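Local coordinates for uncharacterized protein PA2218 (Pseudomonas aeruginosa, PDB 2HDW), which is uncharacterised but has an alpha/beta hydrolase fold and is probably a hydrolase of unknown substrate, at residues Leu128-Ser133 with Ser156-Phe161; Pro308-His313 with Phe356-Gly361. One frame throughout, in Å; residues are numbered along the deposited sequence.

Contact 1 of 2, residues Leu128-Ser133 with Ser156-Phe161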
ATOM      1  N   LEU A 128      -3.702  10.676  -5.259  1.00 13.20           N
ATOM      2  CA  LEU A 128      -3.060   9.800  -6.220  1.00 13.95           C
ATOM      3  C   LEU A 128      -2.946   8.369  -5.683  1.00 14.69           C
ATOM      4  O   LEU A 128      -2.446   8.152  -4.578  1.00 17.01           O
ATOM      5  CB  LEU A 128      -1.670  10.366  -6.527  1.00 14.94           C
ATOM      6  CG  LEU A 128      -0.769   9.765  -7.603  1.00 17.68           C
ATOM      7  CD1 LEU A 128      -1.425   9.904  -8.974  1.00 20.29           C
ATOM      8  CD2 LEU A 128       0.571  10.491  -7.584  1.00 17.57           C
ATOM      9  N   ALA A 129      -3.429   7.404  -6.462  1.00 13.22           N
ATOM     10  CA  ALA A 129      -3.348   5.986  -6.111  1.00 10.88           C
ATOM     11  C   ALA A 129      -2.435   5.407  -7.192  1.00 12.15           C
ATOM     12  O   ALA A 129      -2.704   5.560  -8.384  1.00 10.95           O
ATOM     13  CB  ALA A 129      -4.737   5.333  -6.165  1.00 13.04           C
ATOM     14  N   PHE A 130      -1.356   4.747  -6.782  1.00 11.14           N
ATOM     15  CA  PHE A 130      -0.396   4.215  -7.739  1.00 10.77           C
ATOM     16  C   PHE A 130      -0.160   2.714  -7.672  1.00 11.73           C
ATOM     17  O   PHE A 130      -0.428   2.067  -6.658  1.00 10.63           O
ATOM     18  CB  PHE A 130       0.945   4.919  -7.535  1.00 12.19           C
ATOM     19  CG  PHE A 130       1.593   4.602  -6.214  1.00 11.52           C
ATOM     20  CD1 PHE A 130       2.361   3.446  -6.058  1.00 10.92           C
ATOM     21  CD2 PHE A 130       1.406   5.438  -5.113  1.00 11.05           C
ATOM     22  CE1 PHE A 130       2.931   3.125  -4.824  1.00 10.07           C
ATOM     23  CE2 PHE A 130       1.970   5.129  -3.873  1.00 11.35           C
ATOM     24  CZ  PHE A 130       2.735   3.969  -3.729  1.00 13.56           C
ATOM     25  N   ASP A 131       0.346   2.169  -8.774  1.00  9.50           N
ATOM     26  CA  ASP A 131       0.688   0.759  -8.836  1.00  9.06           C
ATOM     27  C   ASP A 131       2.176   0.649  -8.513  1.00  9.29           C
ATOM     28  O   ASP A 131       3.014   1.295  -9.150  1.00  6.92           O
ATOM     29  CB  ASP A 131       0.428   0.181 -10.231  1.00  9.08           C
ATOM     30  CG  ASP A 131      -1.045  -0.055 -10.499  1.00 10.44           C
ATOM     31  OD1 ASP A 131      -1.793  -0.294  -9.523  1.00 11.34           O
ATOM     32  OD2 ASP A 131      -1.452  -0.023 -11.682  1.00 10.63           O
ATOM     33  N   PRO A 132       2.520  -0.156  -7.496  1.00  8.36           N
ATOM     34  CA  PRO A 132       3.920  -0.343  -7.100  1.00  7.53           C
ATOM     35  C   PRO A 132       4.764  -0.874  -8.258  1.00  7.91           C
ATOM     36  O   PRO A 132       4.235  -1.460  -9.209  1.00  6.43           O
ATOM     37  CB  PRO A 132       3.821  -1.356  -5.959  1.00  5.35           C
ATOM     38  CG  PRO A 132       2.479  -1.045  -5.348  1.00  6.77           C
ATOM     39  CD  PRO A 132       1.608  -0.844  -6.565  1.00  9.28           C
ATOM     40  N   SER A 133       6.074  -0.650  -8.177  1.00  7.89           N
ATOM     41  CA  SER A 133       7.010  -1.127  -9.195  1.00  7.85           C
ATOM     42  C   SER A 133       6.763  -2.602  -9.521  1.00  7.10           C
ATOM     43  O   SER A 133       6.451  -3.392  -8.634  1.00  7.36           O
ATOM     44  CB  SER A 133       8.457  -0.962  -8.704  1.00  7.20           C
ATOM     45  OG  SER A 133       8.900   0.387  -8.795  1.00  8.36           O
ATOM     46  N   SER A 156       7.847   7.702  -2.315  1.00  7.59           N
ATOM     47  CA  SER A 156       8.463   9.008  -2.489  1.00  8.93           C
ATOM     48  C   SER A 156       8.502   9.420  -3.959  1.00  9.12           C
ATOM     49  O   SER A 156       8.574  10.608  -4.277  1.00  8.66           O
ATOM     50  CB  SER A 156       9.862   9.015  -1.877  1.00  8.61           C
ATOM     51  OG  SER A 156       9.766   9.033  -0.459  1.00 10.33           O
ATOM     52  N   ALA A 157       8.453   8.440  -4.856  1.00  8.55           N
ATOM     53  CA  ALA A 157       8.436   8.732  -6.283  1.00  9.27           C
ATOM     54  C   ALA A 157       7.064   9.330  -6.590  1.00  9.77           C
ATOM     55  O   ALA A 157       6.935  10.210  -7.446  1.00 10.04           O
ATOM     56  CB  ALA A 157       8.647   7.459  -7.091  1.00  9.76           C
ATOM     57  N   ALA A 158       6.047   8.847  -5.876  1.00  8.22           N
ATOM     58  CA  ALA A 158       4.683   9.336  -6.051  1.00 10.59           C
ATOM     59  C   ALA A 158       4.587  10.755  -5.494  1.00 11.87           C
ATOM     60  O   ALA A 158       3.920  11.616  -6.075  1.00 11.56           O
ATOM     61  CB  ALA A 158       3.692   8.414  -5.340  1.00  9.80           C
ATOM     62  N   VAL A 159       5.260  11.003  -4.373  1.00 12.09           N
ATOM     63  CA  VAL A 159       5.258  12.332  -3.777  1.00 10.76           C
ATOM     64  C   VAL A 159       5.969  13.285  -4.741  1.00 12.08           C
ATOM     65  O   VAL A 159       5.582  14.449  -4.873  1.00 10.63           O
ATOM     66  CB  VAL A 159       5.969  12.334  -2.405  1.00 10.73           C
ATOM     67  CG1 VAL A 159       6.128  13.762  -1.895  1.00 11.75           C
ATOM     68  CG2 VAL A 159       5.154  11.512  -1.407  1.00 10.11           C
ATOM     69  N   ASP A 160       7.007  12.787  -5.415  1.00 11.56           N
ATOM     70  CA  ASP A 160       7.740  13.594  -6.390  1.00 12.85           C
ATOM     71  C   ASP A 160       6.778  14.146  -7.446  1.00 14.38           C
ATOM     72  O   ASP A 160       6.833  15.325  -7.805  1.00 15.04           O
ATOM     73  CB  ASP A 160       8.799  12.758  -7.125  1.00 12.93           C
ATOM     74  CG  ASP A 160      10.060  12.532  -6.311  1.00 15.54           C
ATOM     75  OD1 ASP A 160      10.192  13.098  -5.205  1.00 14.21           O
ATOM     76  OD2 ASP A 160      10.937  11.782  -6.796  1.00 14.30           O
ATOM     77  N   PHE A 161       5.904  13.282  -7.951  1.00 13.94           N
ATOM     78  CA  PHE A 161       4.968  13.681  -8.993  1.00 15.20           C
ATOM     79  C   PHE A 161       3.854  14.596  -8.520  1.00 15.04           C
ATOM     80  O   PHE A 161       3.646  15.670  -9.080  1.00 14.36           O
ATOM     81  CB  PHE A 161       4.343  12.452  -9.655  1.00 14.91           C
ATOM     82  CG  PHE A 161       3.380  12.794 -10.755  1.00 15.50           C
ATOM     83  CD1 PHE A 161       3.843  13.117 -12.024  1.00 16.72           C
ATOM     84  CD2 PHE A 161       2.013  12.842 -10.506  1.00 15.89           C
ATOM     85  CE1 PHE A 161       2.957  13.486 -13.033  1.00 16.74           C
ATOM     86  CE2 PHE A 161       1.117  13.211 -11.508  1.00 15.40           C
ATOM     87  CZ  PHE A 161       1.593  13.534 -12.773  1.00 15.72           C
TER
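Leu-128 of strand 126-130 overlaps Ala-158 and Phe-161, one turn apart on helix 148-164, with a single methyl, CD2. That Leu-128 CD2 lies 3.8 Å from Ala-158 O and 4.0 Å from Phe-161 CD2; the Ala-158 CB is more distant, at 4.4 Å from the same Leu-128 CD2. The two longer side chains cross at about a right angle. CG of Phe-161 is anti to the backbone N (chi1 -179°), which brings ring atom CD2 against the leucine methyl.

Two residues along the strand, Phe-130 takes the methyl of Ala-158 obliquely against its ring: Phe-130 CD2 is 3.8 Å and CE2 4.0 Å from Ala-158 CB. A chi1 of 67° sets its CG between the backbone N and the carbonyl carbon, and from there the two ring carbons meet the methyl. The backbones come nearest here, with 7.4 Å between Phe-130 CA and Ala-158 CA.

Around this patch, Phe-73 of strand 66-74 meets the Phe-161 ring, and Phe-155 packs edge-to-face with Phe-130. The helix thus lies over one face of the central sheet of the alpha/beta hydrolase fold; the N-to-C directions of strand 128-130 and helix 156-161 differ by 141°. No hydrogen bond joins the segments, so their direct attachment rests on nondirectional van der Waals contacts, mostly between apolar side chains, with one leucine methyl also against a carbonyl oxygen.

Contact 2 of 2, residues Pro308-His313 with Phe356-Gly361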
ATOM      1  N   PRO A 308       3.121  14.178  12.891  1.00  9.54           N
ATOM      2  CA  PRO A 308       2.105  13.270  13.429  1.00  9.17           C
ATOM      3  C   PRO A 308       1.804  11.975  12.678  1.00  9.74           C
ATOM      4  O   PRO A 308       1.841  11.923  11.447  1.00  7.83           O
ATOM      5  CB  PRO A 308       0.880  14.163  13.502  1.00 10.54           C
ATOM      6  CG  PRO A 308       0.997  14.916  12.207  1.00  9.88           C
ATOM      7  CD  PRO A 308       2.482  15.289  12.162  1.00  9.01           C
ATOM      8  N   ILE A 309       1.477  10.942  13.454  1.00  9.86           N
ATOM      9  CA  ILE A 309       1.124   9.627  12.923  1.00 10.89           C
ATOM     10  C   ILE A 309      -0.224   9.204  13.492  1.00 10.47           C
ATOM     11  O   ILE A 309      -0.469   9.344  14.690  1.00 10.53           O
ATOM     12  CB  ILE A 309       2.117   8.530  13.350  1.00 10.92           C
ATOM     13  CG1 ILE A 309       3.532   8.851  12.873  1.00 13.00           C
ATOM     14  CG2 ILE A 309       1.680   7.198  12.772  1.00 11.67           C
ATOM     15  CD1 ILE A 309       4.550   7.852  13.378  1.00 11.89           C
ATOM     16  N   LEU A 310      -1.093   8.694  12.627  1.00 10.73           N
ATOM     17  CA  LEU A 310      -2.398   8.200  13.049  1.00  9.34           C
ATOM     18  C   LEU A 310      -2.521   6.787  12.490  1.00 10.63           C
ATOM     19  O   LEU A 310      -2.667   6.606  11.284  1.00 12.21           O
ATOM     20  CB  LEU A 310      -3.531   9.076  12.494  1.00  9.55           C
ATOM     21  CG  LEU A 310      -4.946   8.494  12.653  1.00 11.20           C
ATOM     22  CD1 LEU A 310      -5.248   8.262  14.135  1.00  9.10           C
ATOM     23  CD2 LEU A 310      -5.977   9.431  12.041  1.00  9.61           C
ATOM     24  N   LEU A 311      -2.426   5.784  13.352  1.00  9.32           N
ATOM     25  CA  LEU A 311      -2.555   4.407  12.899  1.00 10.13           C
ATOM     26  C   LEU A 311      -3.989   3.976  13.188  1.00 10.59           C
ATOM     27  O   LEU A 311      -4.454   4.073  14.323  1.00 12.48           O
ATOM     28  CB  LEU A 311      -1.557   3.505  13.630  1.00  8.19           C
ATOM     29  CG  LEU A 311      -0.090   3.935  13.489  1.00 10.35           C
ATOM     30  CD1 LEU A 311       0.273   4.827  14.667  1.00  9.78           C
ATOM     31  CD2 LEU A 311       0.829   2.710  13.472  1.00  8.91           C
ATOM     32  N   ILE A 312      -4.687   3.517  12.154  1.00 10.61           N
ATOM     33  CA  ILE A 312      -6.081   3.096  12.272  1.00 10.08           C
ATOM     34  C   ILE A 312      -6.183   1.581  12.104  1.00 11.76           C
ATOM     35  O   ILE A 312      -5.555   1.019  11.215  1.00 10.60           O
ATOM     36  CB  ILE A 312      -6.936   3.798  11.184  1.00  8.87           C
ATOM     37  CG1 ILE A 312      -6.702   5.311  11.254  1.00  9.59           C
ATOM     38  CG2 ILE A 312      -8.418   3.466  11.368  1.00 10.46           C
ATOM     39  CD1 ILE A 312      -7.482   6.126  10.231  1.00  6.32           C
ATOM     40  N   HIS A 313      -6.975   0.919  12.946  1.00 10.16           N
ATOM     41  CA  HIS A 313      -7.093  -0.534  12.851  1.00 10.21           C
ATOM     42  C   HIS A 313      -8.384  -1.093  13.449  1.00 11.10           C
ATOM     43  O   HIS A 313      -8.871  -0.615  14.480  1.00 11.55           O
ATOM     44  CB  HIS A 313      -5.892  -1.202  13.537  1.00 10.93           C
ATOM     45  CG  HIS A 313      -5.376  -2.406  12.812  1.00 11.84           C
ATOM     46  ND1 HIS A 313      -4.104  -2.468  12.283  1.00 11.19           N
ATOM     47  CD2 HIS A 313      -5.977  -3.574  12.481  1.00 11.60           C
ATOM     48  CE1 HIS A 313      -3.944  -3.619  11.654  1.00  9.49           C
ATOM     49  NE2 HIS A 313      -5.066  -4.308  11.758  1.00 12.06           N
ATOM     50  N   PHE A 356     -13.309   7.953   7.369  1.00 13.15           N
ATOM     51  CA  PHE A 356     -12.890   9.011   6.460  1.00 12.90           C
ATOM     52  C   PHE A 356     -13.013  10.404   7.066  1.00 14.69           C
ATOM     53  O   PHE A 356     -12.192  11.271   6.777  1.00 14.90           O
ATOM     54  CB  PHE A 356     -13.672   8.935   5.146  1.00 13.90           C
ATOM     55  CG  PHE A 356     -13.183   7.859   4.213  1.00 14.97           C
ATOM     56  CD1 PHE A 356     -11.885   7.896   3.711  1.00 15.36           C
ATOM     57  CD2 PHE A 356     -14.026   6.825   3.821  1.00 14.49           C
ATOM     58  CE1 PHE A 356     -11.431   6.919   2.832  1.00 16.84           C
ATOM     59  CE2 PHE A 356     -13.586   5.838   2.938  1.00 15.85           C
ATOM     60  CZ  PHE A 356     -12.290   5.882   2.443  1.00 15.99           C
ATOM     61  N   ASP A 357     -14.031  10.631   7.896  1.00 14.76           N
ATOM     62  CA  ASP A 357     -14.182  11.944   8.528  1.00 14.63           C
ATOM     63  C   ASP A 357     -12.896  12.242   9.299  1.00 14.27           C
ATOM     64  O   ASP A 357     -12.296  13.307   9.143  1.00 14.44           O
ATOM     65  CB  ASP A 357     -15.361  11.959   9.513  1.00 15.40           C
ATOM     66  CG  ASP A 357     -16.722  11.999   8.824  1.00 18.95           C
ATOM     67  OD1 ASP A 357     -16.790  11.839   7.589  1.00 18.38           O
ATOM     68  OD2 ASP A 357     -17.734  12.185   9.538  1.00 19.55           O
ATOM     69  N   ARG A 358     -12.484  11.287  10.131  1.00 12.81           N
ATOM     70  CA  ARG A 358     -11.276  11.414  10.942  1.00 13.45           C
ATOM     71  C   ARG A 358     -10.014  11.533  10.111  1.00 11.78           C
ATOM     72  O   ARG A 358      -9.096  12.259  10.475  1.00 11.89           O
ATOM     73  CB  ARG A 358     -11.135  10.214  11.876  1.00 17.78           C
ATOM     74  CG  ARG A 358     -11.385  10.520  13.340  1.00 22.64           C
ATOM     75  CD  ARG A 358     -10.093  10.758  14.113  1.00 25.58           C
ATOM     76  NE  ARG A 358      -9.380  11.961  13.703  1.00 26.36           N
ATOM     77  CZ  ARG A 358      -8.239  12.378  14.252  1.00 25.53           C
ATOM     78  NH1 ARG A 358      -7.686  11.685  15.238  1.00 24.24           N
ATOM     79  NH2 ARG A 358      -7.648  13.488  13.812  1.00 21.91           N
ATOM     80  N   ILE A 359      -9.950  10.796   9.011  1.00 12.70           N
ATOM     81  CA  ILE A 359      -8.780  10.860   8.155  1.00 11.15           C
ATOM     82  C   ILE A 359      -8.707  12.244   7.504  1.00 11.94           C
ATOM     83  O   ILE A 359      -7.647  12.868   7.488  1.00 11.55           O
ATOM     84  CB  ILE A 359      -8.816   9.750   7.081  1.00 12.00           C
ATOM     85  CG1 ILE A 359      -8.751   8.376   7.765  1.00 10.00           C
ATOM     86  CG2 ILE A 359      -7.652   9.919   6.121  1.00  6.63           C
ATOM     87  CD1 ILE A 359      -8.853   7.189   6.821  1.00 10.58           C
ATOM     88  N   ALA A 360      -9.835  12.732   6.992  1.00 12.04           N
ATOM     89  CA  ALA A 360      -9.876  14.051   6.367  1.00 11.48           C
ATOM     90  C   ALA A 360      -9.567  15.127   7.415  1.00 12.34           C
ATOM     91  O   ALA A 360      -8.802  16.064   7.158  1.00 11.77           O
ATOM     92  CB  ALA A 360     -11.258  14.299   5.752  1.00 12.33           C
ATOM     93  N   GLY A 361     -10.173  14.989   8.592  1.00 10.51           N
ATOM     94  CA  GLY A 361      -9.948  15.949   9.659  1.00 10.33           C
ATOM     95  C   GLY A 361      -8.484  15.974  10.057  1.00 12.32           C
ATOM     96  O   GLY A 361      -7.919  17.031  10.338  1.00 12.64           O
TER
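Ile-312 points its CB from strand 309-314 toward helix 356-366, and the chain beyond it divides at once. CG2 lies anti to the backbone N, while CG1 is anti to the carbonyl carbon (chi1 -53°) and carries CD1 onward in an extended arm, chi2 180°. Neither CB nor the two gamma carbons come within 4.2 Å of the helical segment; the terminal methyl makes the contact. Ile-312 CD1 is 3.6 Å from Ile-359 CG1 and 3.8 Å from Ile-359 CD1, so it rests alongside the end of the other isoleucine, which it crosses obliquely.

The strand belongs to the parallel part of the alpha/beta hydrolase sheet, between strands 197-201 and 334-339, and the C-terminal helix packs across its face. Met-120 of helix 112-122 also touches Ile-359 on this side of the sheet.

Nearer the start of the strand, Leu-310 approaches Arg-358. Its CD2 lies over one face of the guanidinium, 4.2 Å above the plane and offset toward the rim, with Arg-358 NH1 the nearest atom at 4.3 Å. That same NH1 forms a salt bridge with Glu-335 on the adjoining strand 334-339.

Contacts 1 and 2 both dock a helix on the same eight-stranded sheet, but on different strands: 126-130 lies toward the antiparallel end, 309-314 next to the outermost strand 334-339. Their centres are 20 Å apart, their nearest atoms about 11 Å, and they do not meet. In each, three of four touching residues are buried, yet the centre of contact 1 is about 10 Å from the centre of the chain, that of contact 2 about 16 Å. Neither has a hydrogen bond between its segments. Contact 1 uses aromatic rings and small methyls, whereas contact 2 pairs aliphatic branches; the partly exposed member is aromatic in contact 1, Phe-161, and charged in contact 2, Arg-358.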